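Local coordinates for protein bile salt hydrolase/transferase (Clostridium perfringens, PDB 2BJF) that hydrolyses the amide bond of glycine- and taurine-conjugated bile salts, releasing free bile acids, and also acts as a bile acid amine N-acyltransferase, at residues Y290-I302 with K315-H327. Numbering follows the deposited sequence.
Sequences YYNTYENNQINAI and KTYKYNKTLSINH
The last hairpin of one sheet of this Ntn-hydrolase fold, strands 288-293 and 300-303 with the turn between them, is crossed by the C-terminal tail, and Asn296 and Asn320 meet where turn and tail touch. Asn296 reaches across with its side chain extended away from the backbone N (chi1 180°). Its OD1 accepts from Ser324 N at 3.0 Å and, from the opposite face of the amide plane, from Gln298 N, which closes an Asx turn; neither donor lies on a lone pair. The same amide gives a weak bond from ND2 to Asn320 OD1 (2.9 Å), while Asn320 OD1 also accepts from Thr322 N, in the carbonyl plane, closing a second Asx turn. Two hydroxyls hold the backbone of Asn320: its N donates to Tyr291 OH (2.9 Å), arriving at the edge of that ring, and Thr293 OG1 donates to its O (2.8 Å), in the carbonyl plane and on a lone pair. Because OG1 sits between backbone N and carbonyl carbon (chi1 64°), it also accepts from Asn296 N in an ST motif, while CG2 is laid over one face of the Tyr319 ring, 3.4 Å from CZ. Farther along, Ser324 OG donates to Gln298 OE1 from above its carbonyl plane (2.9 Å). Glu295 and Lys321 run side by side into a salt bridge, OE2 to NZ 3.5 Å, and a water joins Glu295 OE1 to Tyr319 OH. Near the start of the tail, Ile302 CD1 packs on Tyr317 CB (3.8 Å). Tyr291 and Tyr319 both rest on Met57 of strand 54-61, and strand 315-318 pairs with strand 29-33, so the contact bridges the two sheets; Asn300 OD1 bonds Asn326 ND2 of the second subunit, where parallel strand pairing continues the sheet.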
ATOM      1  N   TYR A 290      27.810  20.395   7.871  1.00 10.02           N
ATOM      2  CA  TYR A 290      26.544  21.005   8.276  1.00 10.06           C
ATOM      3  C   TYR A 290      25.689  19.981   9.005  1.00 10.02           C
ATOM      4  O   TYR A 290      25.659  18.811   8.625  1.00 10.08           O
ATOM      5  CB  TYR A 290      25.749  21.504   7.068  1.00 10.11           C
ATOM      6  CG  TYR A 290      26.423  22.549   6.208  1.00  9.99           C
ATOM      7  CD1 TYR A 290      26.368  23.902   6.542  1.00 10.01           C
ATOM      8  CD2 TYR A 290      27.080  22.186   5.034  1.00 10.02           C
ATOM      9  CE1 TYR A 290      26.971  24.864   5.739  1.00 10.22           C
ATOM     10  CE2 TYR A 290      27.682  23.136   4.223  1.00 10.45           C
ATOM     11  CZ  TYR A 290      27.626  24.472   4.580  1.00 10.36           C
ATOM     12  OH  TYR A 290      28.227  25.414   3.778  1.00 10.93           O
ATOM     13  N   TYR A 291      24.978  20.420  10.041  1.00 10.04           N
ATOM     14  CA  TYR A 291      24.038  19.538  10.729  1.00  9.92           C
ATOM     15  C   TYR A 291      22.983  20.310  11.509  1.00  9.84           C
ATOM     16  O   TYR A 291      23.205  21.450  11.920  1.00  9.81           O
ATOM     17  CB  TYR A 291      24.779  18.567  11.667  1.00 10.05           C
ATOM     18  CG  TYR A 291      25.126  19.164  13.013  1.00 10.05           C
ATOM     19  CD1 TYR A 291      24.380  18.850  14.149  1.00 10.22           C
ATOM     20  CD2 TYR A 291      26.192  20.054  13.150  1.00 10.23           C
ATOM     21  CE1 TYR A 291      24.685  19.406  15.387  1.00 10.50           C
ATOM     22  CE2 TYR A 291      26.505  20.614  14.384  1.00 10.53           C
ATOM     23  CZ  TYR A 291      25.748  20.285  15.496  1.00 10.53           C
ATOM     24  OH  TYR A 291      26.055  20.835  16.719  1.00 10.64           O
ATOM     25  N   ASN A 292      21.831  19.676  11.696  1.00  9.78           N
ATOM     26  CA  ASN A 292      20.872  20.115  12.703  1.00  9.75           C
ATOM     27  C   ASN A 292      20.452  18.921  13.559  1.00  9.74           C
ATOM     28  O   ASN A 292      20.893  17.796  13.309  1.00  9.78           O
ATOM     29  CB  ASN A 292      19.678  20.856  12.078  1.00  9.80           C
ATOM     30  CG  ASN A 292      18.812  19.970  11.188  1.00 10.00           C
ATOM     31  OD1 ASN A 292      19.003  18.755  11.100  1.00 10.59           O
ATOM     32  ND2 ASN A 292      17.842  20.589  10.522  1.00 10.22           N
ATOM     33  N   THR A 293      19.625  19.164  14.571  1.00  9.69           N
ATOM     34  CA  THR A 293      19.233  18.109  15.500  1.00  9.70           C
ATOM     35  C   THR A 293      17.721  18.065  15.691  1.00  9.70           C
ATOM     36  O   THR A 293      17.007  18.978  15.261  1.00  9.67           O
ATOM     37  CB  THR A 293      19.922  18.269  16.876  1.00  9.67           C
ATOM     38  OG1 THR A 293      19.492  19.489  17.495  1.00 10.12           O
ATOM     39  CG2 THR A 293      21.439  18.284  16.725  1.00  9.42           C
ATOM     40  N   TYR A 294      17.239  17.008  16.342  1.00  9.70           N
ATOM     41  CA  TYR A 294      15.816  16.880  16.650  1.00  9.81           C
ATOM     42  C   TYR A 294      15.326  18.078  17.468  1.00  9.99           C
ATOM     43  O   TYR A 294      14.234  18.602  17.229  1.00  9.88           O
ATOM     44  CB  TYR A 294      15.525  15.569  17.394  1.00  9.74           C
ATOM     45  CG  TYR A 294      14.061  15.197  17.366  1.00  9.66           C
ATOM     46  CD1 TYR A 294      13.557  14.369  16.363  1.00  9.37           C
ATOM     47  CD2 TYR A 294      13.173  15.690  18.324  1.00  9.90           C
ATOM     48  CE1 TYR A 294      12.207  14.033  16.317  1.00  9.20           C
ATOM     49  CE2 TYR A 294      11.820  15.362  18.286  1.00  9.52           C
ATOM     50  CZ  TYR A 294      11.347  14.534  17.278  1.00  9.33           C
ATOM     51  OH  TYR A 294      10.014  14.202  17.229  1.00  9.67           O
ATOM     52  N   GLU A 295      16.155  18.510  18.415  1.00 10.20           N
ATOM     53  CA  GLU A 295      15.821  19.601  19.326  1.00 10.63           C
ATOM     54  C   GLU A 295      15.980  20.978  18.680  1.00 10.48           C
ATOM     55  O   GLU A 295      15.178  21.879  18.931  1.00 10.74           O
ATOM     56  CB  GLU A 295      16.686  19.517  20.587  1.00 10.82           C
ATOM     57  CG  GLU A 295      16.437  18.281  21.455  1.00 11.96           C
ATOM     58  CD  GLU A 295      17.305  17.077  21.086  1.00 13.51           C
ATOM     59  OE1 GLU A 295      17.950  17.070  20.012  1.00 13.23           O
ATOM     60  OE2 GLU A 295      17.339  16.125  21.892  1.00 14.80           O
ATOM     61  N   ASN A 296      17.020  21.134  17.862  1.00 10.34           N
ATOM     62  CA  ASN A 296      17.309  22.406  17.199  1.00 10.12           C
ATOM     63  C   ASN A 296      17.454  22.246  15.691  1.00 10.09           C
ATOM     64  O   ASN A 296      18.458  21.718  15.209  1.00 10.08           O
ATOM     65  CB  ASN A 296      18.577  23.043  17.785  1.00 10.03           C
ATOM     66  CG  ASN A 296      18.928  24.375  17.129  1.00  9.97           C
ATOM     67  OD1 ASN A 296      18.082  25.028  16.516  1.00  9.77           O
ATOM     68  ND2 ASN A 296      20.184  24.786  17.268  1.00  9.64           N
ATOM     69  N   ASN A 297      16.460  22.726  14.950  1.00  9.97           N
ATOM     70  CA  ASN A 297      16.442  22.554  13.501  1.00 10.03           C
ATOM     71  C   ASN A 297      17.294  23.546  12.705  1.00  9.91           C
ATOM     72  O   ASN A 297      17.473  23.364  11.498  1.00 10.08           O
ATOM     73  CB  ASN A 297      15.003  22.514  12.968  1.00 10.16           C
ATOM     74  CG  ASN A 297      14.262  23.826  13.160  1.00 10.55           C
ATOM     75  OD1 ASN A 297      14.530  24.582  14.094  1.00 11.29           O
ATOM     76  ND2 ASN A 297      13.307  24.093  12.277  1.00 12.65           N
ATOM     77  N   GLN A 298      17.828  24.580  13.360  1.00  9.68           N
ATOM     78  CA  GLN A 298      18.759  25.469  12.661  1.00  9.65           C
ATOM     79  C   GLN A 298      20.034  24.718  12.294  1.00  9.66           C
ATOM     80  O   GLN A 298      20.619  24.015  13.124  1.00  9.73           O
ATOM     81  CB  GLN A 298      19.107  26.740  13.448  1.00  9.65           C
ATOM     82  CG  GLN A 298      19.901  27.723  12.572  1.00  9.59           C
ATOM     83  CD  GLN A 298      20.462  28.934  13.298  1.00  9.69           C
ATOM     84  OE1 GLN A 298      20.799  28.881  14.482  1.00 10.33           O
ATOM     85  NE2 GLN A 298      20.594  30.033  12.568  1.00  9.80           N
ATOM     86  N   ILE A 299      20.446  24.873  11.041  1.00  9.75           N
ATOM     87  CA  ILE A 299      21.658  24.248  10.527  1.00  9.87           C
ATOM     88  C   ILE A 299      22.898  24.934  11.101  1.00 10.12           C
ATOM     89  O   ILE A 299      23.027  26.159  11.045  1.00 10.01           O
ATOM     90  CB  ILE A 299      21.676  24.261   8.976  1.00  9.85           C
ATOM     91  CG1 ILE A 299      20.559  23.361   8.428  1.00  9.74           C
ATOM     92  CG2 ILE A 299      23.044  23.827   8.434  1.00 10.15           C
ATOM     93  CD1 ILE A 299      20.198  23.625   6.977  1.00  9.95           C
ATOM     94  N   ASN A 300      23.789  24.126  11.674  1.00 10.25           N
ATOM     95  CA  ASN A 300      25.078  24.590  12.182  1.00 10.65           C
ATOM     96  C   ASN A 300      26.199  24.150  11.251  1.00 10.54           C
ATOM     97  O   ASN A 300      26.136  23.064  10.677  1.00 10.64           O
ATOM     98  CB  ASN A 300      25.336  24.028  13.579  1.00 10.91           C
ATOM     99  CG  ASN A 300      24.178  24.257  14.522  1.00 12.14           C
ATOM    100  OD1 ASN A 300      23.938  25.375  14.970  1.00 13.76           O
ATOM    101  ND2 ASN A 300      23.449  23.191  14.829  1.00 13.56           N
ATOM    102  N   ALA A 301      27.219  24.991  11.111  1.00 10.45           N
ATOM    103  CA  ALA A 301      28.326  24.717  10.195  1.00 10.36           C
ATOM    104  C   ALA A 301      29.675  24.721  10.901  1.00 10.40           C
ATOM    105  O   ALA A 301      29.994  25.647  11.647  1.00 10.38           O
ATOM    106  CB  ALA A 301      28.326  25.723   9.053  1.00 10.44           C
ATOM    107  N   ILE A 302      30.455  23.670  10.661  1.00 10.41           N
ATOM    108  CA  ILE A 302      31.840  23.592  11.126  1.00 10.58           C
ATOM    109  C   ILE A 302      32.733  23.342   9.915  1.00 10.59           C
ATOM    110  O   ILE A 302      32.590  22.331   9.222  1.00 10.40           O
ATOM    111  CB  ILE A 302      32.031  22.498  12.210  1.00 10.69           C
ATOM    112  CG1 ILE A 302      31.251  22.871  13.474  1.00 11.23           C
ATOM    113  CG2 ILE A 302      33.514  22.316  12.549  1.00 10.83           C
ATOM    114  CD1 ILE A 302      30.725  21.699  14.263  1.00 12.86           C
ATOM    115  N   LYS A 315      40.276  18.343  18.404  1.00 12.57           N
ATOM    116  CA  LYS A 315      39.390  19.450  18.752  1.00 12.71           C
ATOM    117  C   LYS A 315      37.941  18.991  18.622  1.00 12.75           C
ATOM    118  O   LYS A 315      37.567  18.393  17.613  1.00 12.81           O
ATOM    119  CB  LYS A 315      39.659  20.654  17.835  1.00 12.78           C
ATOM    120  CG  LYS A 315      38.687  21.826  17.986  1.00 13.20           C
ATOM    121  CD  LYS A 315      38.958  22.642  19.241  1.00 13.67           C
ATOM    122  CE  LYS A 315      37.862  23.670  19.475  1.00 14.35           C
ATOM    123  NZ  LYS A 315      38.192  24.595  20.596  1.00 15.03           N
ATOM    124  N   THR A 316      37.134  19.262  19.646  1.00 12.66           N
ATOM    125  CA  THR A 316      35.712  18.915  19.607  1.00 12.89           C
ATOM    126  C   THR A 316      34.825  20.153  19.665  1.00 12.85           C
ATOM    127  O   THR A 316      35.195  21.171  20.258  1.00 12.70           O
ATOM    128  CB  THR A 316      35.300  17.943  20.745  1.00 12.89           C
ATOM    129  OG1 THR A 316      35.392  18.605  22.013  1.00 13.39           O
ATOM    130  CG2 THR A 316      36.174  16.690  20.747  1.00 13.07           C
ATOM    131  N   TYR A 317      33.657  20.053  19.036  1.00 12.94           N
ATOM    132  CA  TYR A 317      32.631  21.090  19.097  1.00 13.11           C
ATOM    133  C   TYR A 317      31.329  20.512  19.649  1.00 13.01           C
ATOM    134  O   TYR A 317      30.943  19.391  19.309  1.00 12.96           O
ATOM    135  CB  TYR A 317      32.416  21.725  17.719  1.00 13.40           C
ATOM    136  CG  TYR A 317      33.509  22.699  17.325  1.00 13.83           C
ATOM    137  CD1 TYR A 317      33.485  24.019  17.773  1.00 14.27           C
ATOM    138  CD2 TYR A 317      34.568  22.299  16.510  1.00 14.52           C
ATOM    139  CE1 TYR A 317      34.490  24.920  17.422  1.00 14.46           C
ATOM    140  CE2 TYR A 317      35.576  23.192  16.150  1.00 14.10           C
ATOM    141  CZ  TYR A 317      35.529  24.500  16.608  1.00 14.28           C
ATOM    142  OH  TYR A 317      36.522  25.388  16.262  1.00 14.31           O
ATOM    143  N   LYS A 318      30.663  21.290  20.502  1.00 12.90           N
ATOM    144  CA  LYS A 318      29.483  20.831  21.237  1.00 12.91           C
ATOM    145  C   LYS A 318      28.262  20.586  20.348  1.00 12.69           C
ATOM    146  O   LYS A 318      27.887  21.432  19.534  1.00 12.70           O
ATOM    147  CB  LYS A 318      29.134  21.816  22.362  1.00 12.82           C
ATOM    148  CG  LYS A 318      28.119  21.285  23.368  1.00 13.23           C
ATOM    149  CD  LYS A 318      27.755  22.331  24.408  1.00 13.41           C
ATOM    150  CE  LYS A 318      26.622  21.843  25.301  1.00 14.26           C
ATOM    151  NZ  LYS A 318      26.229  22.855  26.321  1.00 15.50           N
ATOM    152  N   TYR A 319      27.660  19.412  20.529  1.00 12.54           N
ATOM    153  CA  TYR A 319      26.429  19.003  19.857  1.00 12.51           C
ATOM    154  C   TYR A 319      25.284  19.939  20.257  1.00 12.57           C
ATOM    155  O   TYR A 319      24.939  20.040  21.434  1.00 12.69           O
ATOM    156  CB  TYR A 319      26.123  17.559  20.257  1.00 12.30           C
ATOM    157  CG  TYR A 319      24.929  16.901  19.601  1.00 12.16           C
ATOM    158  CD1 TYR A 319      24.993  16.443  18.284  1.00 11.80           C
ATOM    159  CD2 TYR A 319      23.751  16.690  20.316  1.00 12.09           C
ATOM    160  CE1 TYR A 319      23.901  15.812  17.688  1.00 11.80           C
ATOM    161  CE2 TYR A 319      22.655  16.061  19.730  1.00 11.82           C
ATOM    162  CZ  TYR A 319      22.740  15.623  18.418  1.00 11.97           C
ATOM    163  OH  TYR A 319      21.656  15.002  17.837  1.00 11.93           O
ATOM    164  N   ASN A 320      24.713  20.627  19.270  1.00 12.71           N
ATOM    165  CA  ASN A 320      23.721  21.673  19.520  1.00 12.92           C
ATOM    166  C   ASN A 320      22.286  21.151  19.580  1.00 13.11           C
ATOM    167  O   ASN A 320      21.673  20.883  18.546  1.00 13.08           O
ATOM    168  CB  ASN A 320      23.846  22.785  18.466  1.00 12.95           C
ATOM    169  CG  ASN A 320      23.068  24.042  18.833  1.00 13.31           C
ATOM    170  OD1 ASN A 320      21.977  23.977  19.404  1.00 13.73           O
ATOM    171  ND2 ASN A 320      23.626  25.199  18.492  1.00 13.51           N
ATOM    172  N   LYS A 321      21.755  21.024  20.793  1.00 13.23           N
ATOM    173  CA  LYS A 321      20.369  20.588  20.986  1.00 13.67           C
ATOM    174  C   LYS A 321      19.523  21.633  21.726  1.00 13.26           C
ATOM    175  O   LYS A 321      18.615  21.297  22.492  1.00 13.42           O
ATOM    176  CB  LYS A 321      20.311  19.209  21.666  1.00 13.70           C
ATOM    177  CG  LYS A 321      21.086  19.088  22.977  1.00 14.52           C
ATOM    178  CD  LYS A 321      21.116  17.644  23.480  1.00 14.82           C
ATOM    179  CE  LYS A 321      19.766  17.210  24.045  1.00 17.00           C
ATOM    180  NZ  LYS A 321      19.741  15.759  24.376  1.00 18.21           N
ATOM    181  N   THR A 322      19.829  22.903  21.477  1.00 12.92           N
ATOM    182  CA  THR A 322      19.065  24.013  22.041  1.00 12.56           C
ATOM    183  C   THR A 322      18.465  24.815  20.893  1.00 12.20           C
ATOM    184  O   THR A 322      19.195  25.420  20.105  1.00 12.19           O
ATOM    185  CB  THR A 322      19.950  24.915  22.931  1.00 12.68           C
ATOM    186  OG1 THR A 322      20.610  24.113  23.917  1.00 12.81           O
ATOM    187  CG2 THR A 322      19.110  25.979  23.635  1.00 12.72           C
ATOM    188  N   LEU A 323      17.137  24.806  20.801  1.00 11.82           N
ATOM    189  CA  LEU A 323      16.424  25.431  19.684  1.00 11.49           C
ATOM    190  C   LEU A 323      16.811  26.899  19.501  1.00 11.40           C
ATOM    191  O   LEU A 323      16.748  27.693  20.444  1.00 11.37           O
ATOM    192  CB  LEU A 323      14.904  25.279  19.850  1.00 11.42           C
ATOM    193  CG  LEU A 323      13.986  25.796  18.733  1.00 11.27           C
ATOM    194  CD1 LEU A 323      14.264  25.110  17.400  1.00 10.93           C
ATOM    195  CD2 LEU A 323      12.523  25.629  19.123  1.00 11.34           C
ATOM    196  N   SER A 324      17.227  27.235  18.282  1.00 11.29           N
ATOM    197  CA  SER A 324      17.630  28.595  17.937  1.00 11.34           C
ATOM    198  C   SER A 324      16.556  29.279  17.098  1.00 11.32           C
ATOM    199  O   SER A 324      16.318  28.907  15.943  1.00 11.33           O
ATOM    200  CB  SER A 324      18.971  28.591  17.200  1.00 11.29           C
ATOM    201  OG  SER A 324      19.351  29.903  16.816  1.00 11.52           O
ATOM    202  N   ILE A 325      15.917  30.281  17.695  1.00 11.31           N
ATOM    203  CA  ILE A 325      14.825  31.014  17.060  1.00 11.48           C
ATOM    204  C   ILE A 325      15.279  32.429  16.708  1.00 11.40           C
ATOM    205  O   ILE A 325      15.971  33.081  17.494  1.00 11.32           O
ATOM    206  CB  ILE A 325      13.572  31.067  17.981  1.00 11.47           C
ATOM    207  CG1 ILE A 325      13.031  29.653  18.231  1.00 11.72           C
ATOM    208  CG2 ILE A 325      12.479  31.966  17.386  1.00 11.70           C
ATOM    209  CD1 ILE A 325      12.010  29.558  19.361  1.00 11.77           C
ATOM    210  N   ASN A 326      14.903  32.886  15.516  1.00 11.39           N
ATOM    211  CA  ASN A 326      15.122  34.270  15.124  1.00 11.53           C
ATOM    212  C   ASN A 326      13.932  35.124  15.548  1.00 11.69           C
ATOM    213  O   ASN A 326      12.850  35.036  14.961  1.00 11.40           O
ATOM    214  CB  ASN A 326      15.360  34.385  13.614  1.00 11.59           C
ATOM    215  CG  ASN A 326      15.507  35.826  13.152  1.00 11.80           C
ATOM    216  OD1 ASN A 326      16.208  36.625  13.775  1.00 12.82           O
ATOM    217  ND2 ASN A 326      14.844  36.164  12.051  1.00 12.19           N
ATOM    218  N   HIS A 327      14.136  35.935  16.582  1.00 11.91           N
ATOM    219  CA  HIS A 327      13.087  36.816  17.082  1.00 12.50           C
ATOM    220  C   HIS A 327      13.075  38.114  16.284  1.00 12.48           C
ATOM    221  O   HIS A 327      14.009  38.915  16.352  1.00 12.80           O
ATOM    222  CB  HIS A 327      13.256  37.061  18.582  1.00 12.65           C
ATOM    223  CG  HIS A 327      13.146  35.814  19.404  1.00 13.70           C
ATOM    224  ND1 HIS A 327      11.935  35.269  19.772  1.00 14.82           N
ATOM    225  CD2 HIS A 327      14.097  34.992  19.910  1.00 14.63           C
ATOM    226  CE1 HIS A 327      12.143  34.172  20.478  1.00 15.12           C
ATOM    227  NE2 HIS A 327      13.446  33.983  20.577  1.00 15.11           N
TER
HETATM  228  O   HOH W   1      19.553  14.727  19.553  1.00 10.78           O
HETATM  229  O   HOH W   2      21.247  21.937  15.695  1.00 16.60           O
HETATM  230  O   HOH W   3      14.971  27.249  14.186  1.00 11.81           O